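Local coordinates for protein DNA helicase RecQ (Deinococcus radiodurans, PDB 4Q48) that probably unwinds duplex DNA in the 3'-5' direction at the expense of ATP, the present chain being its catalytic core of helicase, zinc-binding and RQC regions, at residues V216-S221 against Y340-V345; A309-P314 against T335-Y340. All coordinates share one frame; numbering follows the deposited sequence.

Contact 1 (V216-S221 against Y340-V345); sequences VGLKDS and YGLSDV
The first torsion of Lys219 sets CG anti to the backbone N (chi1 -178°). Its CB packs beside Gly341 N, and bends at chi2 and chi3 carry NZ to Asp344. There NZ forms a salt bridge, 2.9 Å from Asp344 OD2 on its syn side and modestly out of the carboxylate plane. A weaker bond from NZ goes to Asp344 OD1. The backbone N of Gly341 also donates to Asp344 OD2, at 2.8 Å, from the opposite face of the carboxylate. OD2 is thus gripped by two donors, which should limit rotation of the group. The strongest polar partner of NZ is the carbonyl O of Leu311, to which it is hydrogen-bonded.

Next to this salt bridge the backbones pair in parallel, Leu218 bridging with Tyr340. Tyr340 N donates to Gly217 O at 3.2 Å, and Lys219 N to Tyr340 O at 2.8 Å. Here strand 212-218, at the border of the parallel sheet of the second RecA-like helicase domain, meets the end of strand 334-340, where the chain turns into helix 342-354. Tyr340 directs its ring back toward Val216, whose CG1 lies 3.9 Å from Tyr340 CE1 in an oblique approach. Val216 and Tyr340 both touch Cys376 of helix 359-376. On the more exposed side, Leu218 CD1 meets Leu342 CD1 at 4.0 Å, the two side chains crossing at about a right angle.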
loop_
_atom_site.group_PDB
_atom_site.type_symbol
_atom_site.label_atom_id
_atom_site.label_comp_id
_atom_site.label_asym_id
_atom_site.label_seq_id
_atom_site.Cartn_x
_atom_site.Cartn_y
_atom_site.Cartn_z
ATOM N N VAL A 216 -6.979 4.567 16.792
ATOM C CA VAL A 216 -5.621 4.727 17.285
ATOM C C VAL A 216 -5.710 5.630 18.514
ATOM O O VAL A 216 -6.466 6.589 18.525
ATOM C CB VAL A 216 -4.685 5.338 16.215
ATOM C CG1 VAL A 216 -3.286 5.436 16.741
ATOM C CG2 VAL A 216 -4.714 4.509 14.925
ATOM N N GLY A 217 -4.974 5.311 19.565
ATOM C CA GLY A 217 -5.010 6.122 20.761
ATOM C C GLY A 217 -3.705 5.983 21.520
ATOM O O GLY A 217 -2.834 5.168 21.137
ATOM N N LEU A 218 -3.592 6.718 22.634
ATOM C CA LEU A 218 -2.325 6.820 23.364
ATOM C C LEU A 218 -2.097 5.625 24.280
ATOM O O LEU A 218 -2.981 5.245 25.008
ATOM C CB LEU A 218 -2.312 8.125 24.179
ATOM C CG LEU A 218 -1.169 8.290 25.191
ATOM C CD1 LEU A 218 0.158 8.108 24.523
ATOM C CD2 LEU A 218 -1.228 9.632 25.928
ATOM N N LYS A 219 -0.898 5.045 24.233
ATOM C CA LYS A 219 -0.538 3.898 25.085
ATOM C C LYS A 219 -0.513 4.276 26.554
ATOM O O LYS A 219 0.117 5.257 26.923
ATOM C CB LYS A 219 0.818 3.336 24.664
ATOM C CG LYS A 219 1.274 2.128 25.448
ATOM C CD LYS A 219 1.709 1.010 24.524
ATOM C CE LYS A 219 3.039 1.235 23.954
ATOM N NZ LYS A 219 3.355 0.179 22.955
ATOM N N ASP A 220 -1.147 3.487 27.405
ATOM C CA ASP A 220 -1.129 3.769 28.856
ATOM C C ASP A 220 -1.509 2.538 29.709
ATOM O O ASP A 220 -2.672 2.370 30.067
ATOM C CB ASP A 220 -2.084 4.926 29.190
ATOM C CG ASP A 220 -2.038 5.290 30.657
ATOM O OD1 ASP A 220 -1.099 4.810 31.346
ATOM O OD2 ASP A 220 -2.953 6.009 31.132
ATOM N N SER A 221 -0.511 1.752 30.104
ATOM C CA SER A 221 -0.737 0.384 30.575
ATOM C C SER A 221 -1.405 -0.375 29.442
ATOM O O SER A 221 -2.591 -0.673 29.506
ATOM C CB SER A 221 -1.584 0.310 31.870
ATOM O OG SER A 221 -0.930 0.861 33.018
ATOM N N TYR A 340 -0.164 3.437 20.924
ATOM C CA TYR A 340 1.248 3.626 20.766
ATOM C C TYR A 340 1.571 4.810 21.660
ATOM O O TYR A 340 0.690 5.625 21.982
ATOM C CB TYR A 340 1.609 3.879 19.293
ATOM C CG TYR A 340 1.372 5.303 18.844
ATOM C CD1 TYR A 340 0.091 5.791 18.650
ATOM C CD2 TYR A 340 2.444 6.158 18.609
ATOM C CE1 TYR A 340 -0.104 7.096 18.250
ATOM C CE2 TYR A 340 2.256 7.449 18.208
ATOM C CZ TYR A 340 0.994 7.911 18.043
ATOM O OH TYR A 340 0.832 9.203 17.656
ATOM N N GLY A 341 2.821 4.903 22.080
ATOM C CA GLY A 341 3.230 6.021 22.895
ATOM C C GLY A 341 4.526 6.676 22.472
ATOM O O GLY A 341 5.167 6.289 21.478
ATOM N N LEU A 342 4.806 7.774 23.166
ATOM C CA LEU A 342 6.075 7.948 23.863
ATOM C C LEU A 342 7.317 7.299 23.269
ATOM O O LEU A 342 7.952 7.773 22.322
ATOM C CB LEU A 342 5.933 7.323 25.275
ATOM C CG LEU A 342 5.272 7.878 26.532
ATOM C CD1 LEU A 342 3.745 8.004 26.380
ATOM C CD2 LEU A 342 5.640 6.944 27.670
ATOM N N SER A 343 7.601 6.166 23.908
ATOM C CA SER A 343 8.770 5.346 23.739
ATOM C C SER A 343 8.755 4.524 22.471
ATOM O O SER A 343 9.817 4.092 22.002
ATOM C CB SER A 343 8.896 4.408 24.944
ATOM O OG SER A 343 7.855 3.442 24.943
ATOM N N ASP A 344 7.566 4.281 21.929
ATOM C CA ASP A 344 7.498 3.500 20.705
ATOM C C ASP A 344 8.158 4.248 19.564
ATOM O O ASP A 344 8.958 3.654 18.835
ATOM C CB ASP A 344 6.054 3.164 20.315
ATOM C CG ASP A 344 5.292 2.440 21.404
ATOM O OD1 ASP A 344 5.911 1.871 22.334
ATOM O OD2 ASP A 344 4.050 2.471 21.332
ATOM N N VAL A 345 7.880 5.547 19.439
ATOM C CA VAL A 345 8.441 6.324 18.339
ATOM C C VAL A 345 9.928 6.508 18.527
ATOM O O VAL A 345 10.706 6.387 17.573
ATOM C CB VAL A 345 7.788 7.698 18.188
ATOM C CG1 VAL A 345 8.441 8.464 17.008
ATOM C CG2 VAL A 345 6.278 7.554 17.993
#

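Contact 2 (A309-P314 against T335-Y340)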
loop_
_atom_site.group_PDB
_atom_site.type_symbol
_atom_site.label_atom_id
_atom_site.label_comp_id
_atom_site.label_asym_id
_atom_site.label_seq_id
_atom_site.Cartn_x
_atom_site.Cartn_y
_atom_site.Cartn_z
ATOM N N ALA A 309 -5.774 -5.923 17.297
ATOM C CA ALA A 309 -5.144 -5.028 18.246
ATOM C C ALA A 309 -3.673 -4.827 17.941
ATOM O O ALA A 309 -2.932 -5.795 17.777
ATOM C CB ALA A 309 -5.309 -5.568 19.660
ATOM N N HIS A 310 -3.232 -3.568 17.925
ATOM C CA HIS A 310 -1.809 -3.289 17.803
ATOM C C HIS A 310 -1.286 -2.706 19.111
ATOM O O HIS A 310 -1.729 -1.642 19.546
ATOM C CB HIS A 310 -1.543 -2.348 16.630
ATOM C CG HIS A 310 -1.491 -3.043 15.302
ATOM N ND1 HIS A 310 -2.588 -3.149 14.469
ATOM C CD2 HIS A 310 -0.473 -3.676 14.669
ATOM C CE1 HIS A 310 -2.240 -3.811 13.378
ATOM N NE2 HIS A 310 -0.962 -4.136 13.474
ATOM N N LEU A 311 -0.341 -3.405 19.738
ATOM C CA LEU A 311 0.162 -2.974 21.033
ATOM C C LEU A 311 1.515 -2.304 20.837
ATOM O O LEU A 311 2.148 -1.826 21.789
ATOM C CB LEU A 311 0.271 -4.172 21.970
ATOM C CG LEU A 311 -1.047 -4.522 22.654
ATOM C CD1 LEU A 311 -0.926 -5.815 23.451
ATOM C CD2 LEU A 311 -1.534 -3.398 23.528
ATOM N N ASP A 312 1.939 -2.265 19.579
ATOM C CA ASP A 312 3.130 -1.542 19.164
ATOM C C ASP A 312 2.881 -1.003 17.764
ATOM O O ASP A 312 1.947 -1.435 17.075
ATOM C CB ASP A 312 4.396 -2.425 19.149
ATOM C CG ASP A 312 4.728 -3.022 20.496
ATOM O OD1 ASP A 312 4.952 -2.259 21.463
ATOM O OD2 ASP A 312 4.801 -4.270 20.572
ATOM N N LEU A 313 3.705 -0.048 17.351
ATOM C CA LEU A 313 3.616 0.477 16.004
ATOM C C LEU A 313 3.978 -0.590 14.997
ATOM O O LEU A 313 4.976 -1.300 15.164
ATOM C CB LEU A 313 4.521 1.680 15.839
ATOM C CG LEU A 313 3.959 2.989 16.357
ATOM C CD1 LEU A 313 4.992 4.085 16.100
ATOM C CD2 LEU A 313 2.636 3.287 15.676
ATOM N N PRO A 314 3.181 -0.699 13.930
ATOM C CA PRO A 314 3.546 -1.579 12.824
ATOM C C PRO A 314 4.776 -1.017 12.120
ATOM O O PRO A 314 5.173 0.094 12.450
ATOM C CB PRO A 314 2.326 -1.529 11.917
ATOM C CG PRO A 314 1.305 -0.731 12.639
ATOM C CD PRO A 314 1.990 0.101 13.620
ATOM N N THR A 335 -13.352 -4.222 14.834
ATOM C CA THR A 335 -12.602 -3.058 15.284
ATOM C C THR A 335 -11.116 -3.246 15.061
ATOM O O THR A 335 -10.566 -4.301 15.369
ATOM C CB THR A 335 -12.773 -2.785 16.786
ATOM O OG1 THR A 335 -14.148 -2.913 17.197
ATOM C CG2 THR A 335 -12.175 -1.414 17.135
ATOM N N ALA A 336 -10.454 -2.230 14.534
ATOM C CA ALA A 336 -9.009 -2.217 14.568
ATOM C C ALA A 336 -8.652 -1.200 15.613
ATOM O O ALA A 336 -9.069 -0.047 15.517
ATOM C CB ALA A 336 -8.424 -1.884 13.227
ATOM N N TRP A 337 -7.933 -1.661 16.638
ATOM C CA TRP A 337 -7.640 -0.910 17.859
ATOM C C TRP A 337 -6.133 -0.878 18.071
ATOM O O TRP A 337 -5.491 -1.939 18.130
ATOM C CB TRP A 337 -8.334 -1.595 19.011
ATOM C CG TRP A 337 -8.210 -1.043 20.396
ATOM C CD1 TRP A 337 -9.146 -0.309 21.065
ATOM C CD2 TRP A 337 -7.145 -1.287 21.333
ATOM N NE1 TRP A 337 -8.720 -0.054 22.354
ATOM C CE2 TRP A 337 -7.494 -0.641 22.544
ATOM C CE3 TRP A 337 -5.931 -1.984 21.267
ATOM C CZ2 TRP A 337 -6.665 -0.657 23.675
ATOM C CZ3 TRP A 337 -5.100 -1.984 22.391
ATOM C CH2 TRP A 337 -5.486 -1.336 23.582
ATOM N N MET A 338 -5.550 0.320 18.140
ATOM C CA MET A 338 -4.099 0.452 18.326
ATOM C C MET A 338 -3.723 1.566 19.312
ATOM O O MET A 338 -4.250 2.694 19.287
ATOM C CB MET A 338 -3.380 0.689 16.993
ATOM C CG MET A 338 -1.901 1.106 17.138
ATOM S SD MET A 338 -0.948 1.226 15.593
ATOM C CE MET A 338 -1.615 2.698 14.848
ATOM N N VAL A 339 -2.779 1.227 20.175
ATOM C CA VAL A 339 -2.201 2.202 21.067
ATOM C C VAL A 339 -0.705 2.241 20.829
ATOM O O VAL A 339 -0.063 1.234 20.547
ATOM C CB VAL A 339 -2.485 1.898 22.562
ATOM C CG1 VAL A 339 -3.923 2.283 22.951
ATOM C CG2 VAL A 339 -2.124 0.443 22.907
ATOM N N TYR A 340 -0.164 3.437 20.924
ATOM C CA TYR A 340 1.248 3.626 20.766
ATOM C C TYR A 340 1.571 4.810 21.660
ATOM O O TYR A 340 0.690 5.625 21.982
ATOM C CB TYR A 340 1.609 3.879 19.293
ATOM C CG TYR A 340 1.372 5.303 18.844
ATOM C CD1 TYR A 340 0.091 5.791 18.650
ATOM C CD2 TYR A 340 2.444 6.158 18.609
ATOM C CE1 TYR A 340 -0.104 7.096 18.250
ATOM C CE2 TYR A 340 2.256 7.449 18.208
ATOM C CZ TYR A 340 0.994 7.911 18.043
ATOM O OH TYR A 340 0.832 9.203 17.656
#
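His310 N donates to Trp337 O at 2.8 Å, with an N-H...O angle of 159°. Through its own O, His310 accepts from Val339 N at 3.1 Å. These two bonds hold strands 305-310 and 334-340 in parallel register, with Ala309 opposite Trp337 and His310 opposite Met338.

On the face of Ala309 and Trp337 the contacts are between apolar atoms. Ala309 CB lies 4.0 Å from Trp337 CE3. Leu311 CD2 comes to the edge of the indole, near its plane, and also touches Val339 CG2 at 3.9 Å. Val339 CG1 sits over one face of the indole, offset toward the rim.

On the other face Met338 is the central side chain. With CG anti to the backbone N (chi1 169°), it runs past His310, and its CG packs 3.5 Å from His310 CB. Its SD then meets Pro314 CD at 3.7 Å and lies obliquely to the imidazole. The far end of that ring is held by a hydrogen bond from NE2 to Glu323. Past the end of the strand, Leu313 brings CD2 to 3.8 Å from Tyr340 CB and sets its CD1 near Tyr340 CD2, a ring atom. Leu313 CD2 also touches Met338 SD. Without this branched end, as with an alanine here, Tyr340 CB and Met338 SD would probably lose the group that fills the space between them.

The two strands belong to a beta-alpha-beta unit whose helix, 317-324, packs on the His310 and Met338 face. Helix 222-233 lies against Ala309 and Leu311, and its Phe229 stacks on Trp337. Helix 359-376 reaches Leu313, Pro314 and Met338, while strand 212-218 flanks strand 334-340.

From the N terminus, the chain first passes through the first RecA-like domain, with its seven-stranded sheet. It then enters the second sheet at strand 212-218, the first partner of contact 1. After several further strands and helices it reaches strand 305-310. Contact 2 closes the short loop through helix 317-324 back to strand 334-340. Contact 1 closes the longer loop just afterwards, so contact 2 is nested inside it. Tyr340 is shared by both. Strand 334-340 lies between the other two strands, and a probable hydrogen bond from Gly217 N to Met338 O extends its pairing with strand 212-218. Contact 2 joins two neighbouring strands; contact 1 joins the border strand to the start of helix 342-354.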